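PDB 2QRD: SPCC1919.03c protein from Schizosaccharomyces pombe, which is the beta subunit of AMP-activated protein kinase, probably holding the heterotrimer together and directing its localisation and substrate choice during glucose limitation. Local coordinates for residues Cys38-Asn43 and Tyr86-Met91; Leu64-Thr69 and Leu74-Thr79. All coordinates share one frame; numbering follows the deposited sequence.

Contact 1: Cys38-Asn43 and Tyr86-Met91; sequences CILNSN and YVTTAM
Leu40 and Thr88 reach toward each other tip to tip, and apolar packing carries most of the contact. The Thr88 methyl CG2 lies 3.8 Å from Leu40 CG and equally close to Leu40 CD2, so the methyl sits against the branch point of the leucine. Leu40 CD1 also approaches Ala90, two residues further along the strand on the same face, with 4.4 Å to its CB. From the preceding residue, Ile39 extends CD1 to 4.0 Å from Thr88 OG1.

Residues 39-41 of segment 38-43 form a short 3-10 turn over one face of strand 85-93, within the interaction domain at the C-terminal end of the beta subunit. On its outer edge this strand pairs in parallel with a strand of a neighbouring subunit, probably gamma, so the turn rests on a sheet that spans the interface.

The polar bonds stay on their own sides of the contact. Within the turn, Cys38 SG accepts a long bond from Leu40 N (3.6 Å, N-H...S angle 161°), while Asn41 N bonds to Cys38 O at 3.2 Å. On the strand, Thr88 turns OG1 beside its backbone N (chi1 -60°), which points the methyl at Leu40, and its hydroxyl hydrogen-bonds with that of Thr79.

Contact 2: Leu64-Thr69 and Leu74-Thr79; sequences LAAANT and LALSAT
Ser77 O is met by two groups of segment 64-69: Ala65 N at 2.9 Å, with a nearly straight N-H...O angle of 176°, and, in a weaker CA-H...O contact, Leu64 CA, 3.6 Å from the same oxygen. The return bond, Ser77 N to Ala65 O, is 3.1 Å long. Together they make Ala65 and Ser77 an antiparallel hydrogen-bonded pair. A longer bond, 3.3 Å, runs from Ala67 N to Ala75 O.

Strands 65-67 and 74-82 thus form a beta hairpin, whose first strand is short and whose second is longer, with Thr69 in the approach to the turn.

Small side chains line one face. Ala65 CB stands 3.5 Å from Ser77 OG, and further along, Ala75 CB meets Thr69 CG2 at 3.8 Å and the methyl of Ala67. Thr69 places its hydroxyl between its backbone N and carbonyl carbon (chi1 85°), which sends CG2 to the alanine while OG1 bonds to Leu71 N and Val73 O in the turn. On the other face Leu64 and Leu76 cross obliquely, Leu64 CD1 lying 4.0 Å from Leu76 CB; Ala66 sits beside the end of Leu76.

Ala65 and Ala66 also pair antiparallel with a strand of the SNF1-like kinase ssp2, and Trp13 of that kinase packs on Ala67 and Ser77. The chemistry is therefore mainly that of backbone bonding, with Ala65, Ala67, Ala75 and Ser77 on the face where the kinase tryptophan packs and Leu76 with Ala66 on the other, consistent with a strand that carries the sheet from one subunit into the next.

In the fold
Both contacts are buried and involve one sheet, in which strand 74-82 of this chain lies between strands 65-67 and 85-93; along the chain, contact 2 is nested within the loop closed by contact 1. Contact 2 is made within the sheet by backbone bonds, whereas contact 1 sets a turn on its face through side chains. They meet where Leu40 packs on Ser77 and where Met91 N bonds to Leu76 O. Their outer edges differ: strand 65-67 pairs with the kinase subunit, strand 85-93 with the other neighbouring subunit. Contact 1 lies nearer the nucleotide: the side chain of Ala90 is about 7 Å from the bound ADP. The side chain of Ser77 is about 11 Å from the bound ADP.

Contact 1: Cys38-Asn43 and Tyr86-Met91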
loop_
_atom_site.group_PDB
_atom_site.type_symbol
_atom_site.label_atom_id
_atom_site.label_comp_id
_atom_site.label_asym_id
_atom_site.label_seq_id
_atom_site.Cartn_x
_atom_site.Cartn_y
_atom_site.Cartn_z
ATOM N N CYS B 38 4.095 4.638 -19.519
ATOM C CA CYS B 38 4.219 3.986 -18.224
ATOM C C CYS B 38 2.867 3.383 -17.815
ATOM O O CYS B 38 1.841 4.052 -17.931
ATOM C CB CYS B 38 4.772 4.986 -17.198
ATOM S SG CYS B 38 4.667 4.416 -15.518
ATOM N N ILE B 39 2.866 2.111 -17.381
ATOM C CA ILE B 39 1.607 1.391 -17.096
ATOM C C ILE B 39 0.882 1.893 -15.864
ATOM O O ILE B 39 -0.269 1.516 -15.646
ATOM C CB ILE B 39 1.720 -0.176 -16.991
ATOM C CG1 ILE B 39 2.503 -0.616 -15.743
ATOM C CG2 ILE B 39 2.224 -0.806 -18.304
ATOM C CD1 ILE B 39 2.279 -2.075 -15.372
ATOM N N LEU B 40 1.539 2.732 -15.062
ATOM C CA LEU B 40 0.896 3.279 -13.866
ATOM C C LEU B 40 -0.180 4.267 -14.238
ATOM O O LEU B 40 -1.129 4.463 -13.478
ATOM C CB LEU B 40 1.889 3.917 -12.902
ATOM C CG LEU B 40 2.494 2.981 -11.861
ATOM C CD1 LEU B 40 3.422 3.754 -10.978
ATOM C CD2 LEU B 40 1.419 2.274 -11.010
ATOM N N ASN B 41 -0.029 4.881 -15.407
ATOM C CA ASN B 41 -0.999 5.835 -15.907
ATOM C C ASN B 41 -2.297 5.183 -16.361
ATOM O O ASN B 41 -3.170 5.829 -16.933
ATOM C CB ASN B 41 -0.386 6.629 -17.043
ATOM C CG ASN B 41 0.776 7.399 -16.601
ATOM O OD1 ASN B 41 0.865 7.747 -15.438
ATOM N ND2 ASN B 41 1.699 7.668 -17.511
ATOM N N SER B 42 -2.400 3.890 -16.078
ATOM C CA SER B 42 -3.568 3.098 -16.404
ATOM C C SER B 42 -4.406 2.843 -15.141
ATOM O O SER B 42 -3.861 2.690 -14.042
ATOM C CB SER B 42 -3.110 1.793 -17.070
ATOM O OG SER B 42 -3.991 0.723 -16.811
ATOM N N ASN B 43 -5.729 2.831 -15.309
ATOM C CA ASN B 43 -6.677 2.446 -14.245
ATOM C C ASN B 43 -7.973 1.989 -14.906
ATOM O O ASN B 43 -9.067 2.380 -14.535
ATOM C CB ASN B 43 -6.917 3.583 -13.223
ATOM C CG ASN B 43 -7.536 3.084 -11.902
ATOM O OD1 ASN B 43 -7.687 1.877 -11.681
ATOM N ND2 ASN B 43 -7.906 4.026 -11.028
ATOM N N TYR B 86 3.049 -9.724 -11.359
ATOM C CA TYR B 86 3.867 -8.523 -11.404
ATOM C C TYR B 86 3.436 -7.521 -10.354
ATOM O O TYR B 86 2.261 -7.290 -10.202
ATOM C CB TYR B 86 3.741 -7.924 -12.804
ATOM C CG TYR B 86 4.197 -8.886 -13.874
ATOM C CD1 TYR B 86 3.284 -9.703 -14.532
ATOM C CD2 TYR B 86 5.550 -9.001 -14.203
ATOM C CE1 TYR B 86 3.693 -10.592 -15.497
ATOM C CE2 TYR B 86 5.977 -9.871 -15.166
ATOM C CZ TYR B 86 5.053 -10.679 -15.811
ATOM O OH TYR B 86 5.468 -11.579 -16.783
ATOM N N VAL B 87 4.376 -6.943 -9.612
ATOM C CA VAL B 87 4.084 -5.896 -8.627
ATOM C C VAL B 87 4.722 -4.551 -9.077
ATOM O O VAL B 87 5.958 -4.434 -9.220
ATOM C CB VAL B 87 4.706 -6.198 -7.237
ATOM C CG1 VAL B 87 4.023 -5.378 -6.109
ATOM C CG2 VAL B 87 4.768 -7.666 -6.948
ATOM N N THR B 88 3.893 -3.536 -9.284
ATOM C CA THR B 88 4.445 -2.194 -9.484
ATOM C C THR B 88 4.349 -1.465 -8.187
ATOM O O THR B 88 3.267 -1.114 -7.760
ATOM C CB THR B 88 3.789 -1.484 -10.623
ATOM O OG1 THR B 88 4.008 -2.275 -11.780
ATOM C CG2 THR B 88 4.398 -0.106 -10.832
ATOM N N THR B 89 5.488 -1.323 -7.506
ATOM C CA THR B 89 5.466 -0.571 -6.273
ATOM C C THR B 89 5.758 0.886 -6.501
ATOM O O THR B 89 6.760 1.237 -7.103
ATOM C CB THR B 89 6.219 -1.210 -5.051
ATOM O OG1 THR B 89 7.063 -0.238 -4.413
ATOM C CG2 THR B 89 6.951 -2.419 -5.384
ATOM N N ALA B 90 4.807 1.703 -6.065
ATOM C CA ALA B 90 4.881 3.170 -6.066
ATOM C C ALA B 90 5.201 3.648 -4.650
ATOM O O ALA B 90 4.446 3.418 -3.696
ATOM C CB ALA B 90 3.572 3.777 -6.569
ATOM N N MET B 91 6.358 4.263 -4.523
ATOM C CA MET B 91 6.856 4.653 -3.256
ATOM C C MET B 91 6.885 6.183 -3.080
ATOM O O MET B 91 7.307 6.916 -3.971
ATOM C CB MET B 91 8.231 4.061 -3.096
ATOM C CG MET B 91 9.143 4.849 -2.204
ATOM S SD MET B 91 9.224 4.122 -0.605
ATOM C CE MET B 91 11.016 4.156 -0.424
#

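Contact 2: Leu64-Thr69 and Leu74-Thr79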
loop_
_atom_site.group_PDB
_atom_site.type_symbol
_atom_site.label_atom_id
_atom_site.label_comp_id
_atom_site.label_asym_id
_atom_site.label_seq_id
_atom_site.Cartn_x
_atom_site.Cartn_y
_atom_site.Cartn_z
ATOM N N LEU B 64 13.326 2.503 -13.385
ATOM C CA LEU B 64 12.762 3.521 -12.542
ATOM C C LEU B 64 11.721 4.385 -13.309
ATOM O O LEU B 64 12.014 4.890 -14.405
ATOM C CB LEU B 64 13.889 4.400 -11.965
ATOM C CG LEU B 64 13.472 5.763 -11.375
ATOM C CD1 LEU B 64 12.686 5.565 -10.077
ATOM C CD2 LEU B 64 14.657 6.670 -11.153
ATOM N N ALA B 65 10.531 4.553 -12.730
ATOM C CA ALA B 65 9.615 5.611 -13.156
ATOM C C ALA B 65 9.435 6.689 -12.041
ATOM O O ALA B 65 9.790 6.463 -10.890
ATOM C CB ALA B 65 8.259 5.028 -13.627
ATOM N N ALA B 66 8.925 7.858 -12.391
ATOM C CA ALA B 66 8.933 9.012 -11.481
ATOM C C ALA B 66 7.689 9.813 -11.807
ATOM O O ALA B 66 7.228 9.770 -12.958
ATOM C CB ALA B 66 10.239 9.905 -11.672
ATOM N N ALA B 67 7.153 10.537 -10.814
ATOM C CA ALA B 67 5.997 11.449 -11.001
ATOM C C ALA B 67 6.234 12.724 -10.196
ATOM O O ALA B 67 6.875 12.661 -9.116
ATOM C CB ALA B 67 4.707 10.781 -10.541
ATOM N N ASN B 68 5.759 13.877 -10.703
ATOM C CA ASN B 68 5.747 15.079 -9.878
ATOM C C ASN B 68 4.670 14.920 -8.820
ATOM O O ASN B 68 3.577 14.450 -9.123
ATOM C CB ASN B 68 5.383 16.343 -10.656
ATOM C CG ASN B 68 6.357 16.697 -11.764
ATOM O OD1 ASN B 68 7.429 16.109 -11.928
ATOM N ND2 ASN B 68 5.958 17.691 -12.558
ATOM N N THR B 69 4.939 15.351 -7.599
ATOM C CA THR B 69 3.862 15.522 -6.633
ATOM C C THR B 69 3.817 16.990 -6.302
ATOM O O THR B 69 4.770 17.712 -6.541
ATOM C CB THR B 69 4.076 14.768 -5.303
ATOM O OG1 THR B 69 4.881 15.586 -4.449
ATOM C CG2 THR B 69 4.738 13.398 -5.494
ATOM N N LEU B 74 8.991 12.728 -2.982
ATOM C CA LEU B 74 9.369 11.944 -4.157
ATOM C C LEU B 74 8.390 10.807 -4.364
ATOM O O LEU B 74 8.032 10.101 -3.403
ATOM C CB LEU B 74 10.775 11.319 -3.969
ATOM C CG LEU B 74 12.028 12.214 -4.035
ATOM C CD1 LEU B 74 13.233 11.467 -3.504
ATOM C CD2 LEU B 74 12.297 12.715 -5.484
ATOM N N ALA B 75 7.990 10.626 -5.617
ATOM C CA ALA B 75 7.235 9.482 -6.038
ATOM C C ALA B 75 8.069 8.682 -7.050
ATOM O O ALA B 75 8.441 9.207 -8.102
ATOM C CB ALA B 75 5.885 9.935 -6.640
ATOM N N LEU B 76 8.366 7.427 -6.704
ATOM C CA LEU B 76 9.260 6.550 -7.453
ATOM C C LEU B 76 8.604 5.182 -7.585
ATOM O O LEU B 76 7.906 4.751 -6.667
ATOM C CB LEU B 76 10.636 6.430 -6.748
ATOM C CG LEU B 76 11.360 7.754 -6.417
ATOM C CD1 LEU B 76 12.630 7.487 -5.727
ATOM C CD2 LEU B 76 11.632 8.656 -7.662
ATOM N N SER B 77 8.782 4.519 -8.732
ATOM C CA SER B 77 8.224 3.184 -8.916
ATOM C C SER B 77 9.073 2.295 -9.783
ATOM O O SER B 77 9.883 2.762 -10.573
ATOM C CB SER B 77 6.803 3.218 -9.481
ATOM O OG SER B 77 6.703 3.971 -10.684
ATOM N N ALA B 78 8.889 0.995 -9.616
ATOM C CA ALA B 78 9.459 0.046 -10.549
ATOM C C ALA B 78 8.564 -1.191 -10.572
ATOM O O ALA B 78 7.830 -1.426 -9.629
ATOM C CB ALA B 78 10.915 -0.281 -10.190
ATOM N N THR B 79 8.590 -1.927 -11.679
ATOM C CA THR B 79 7.771 -3.125 -11.853
ATOM C C THR B 79 8.681 -4.295 -11.772
ATOM O O THR B 79 9.752 -4.289 -12.342
ATOM C CB THR B 79 7.004 -3.137 -13.207
ATOM O OG1 THR B 79 6.044 -2.075 -13.207
ATOM C CG2 THR B 79 6.231 -4.449 -13.411
#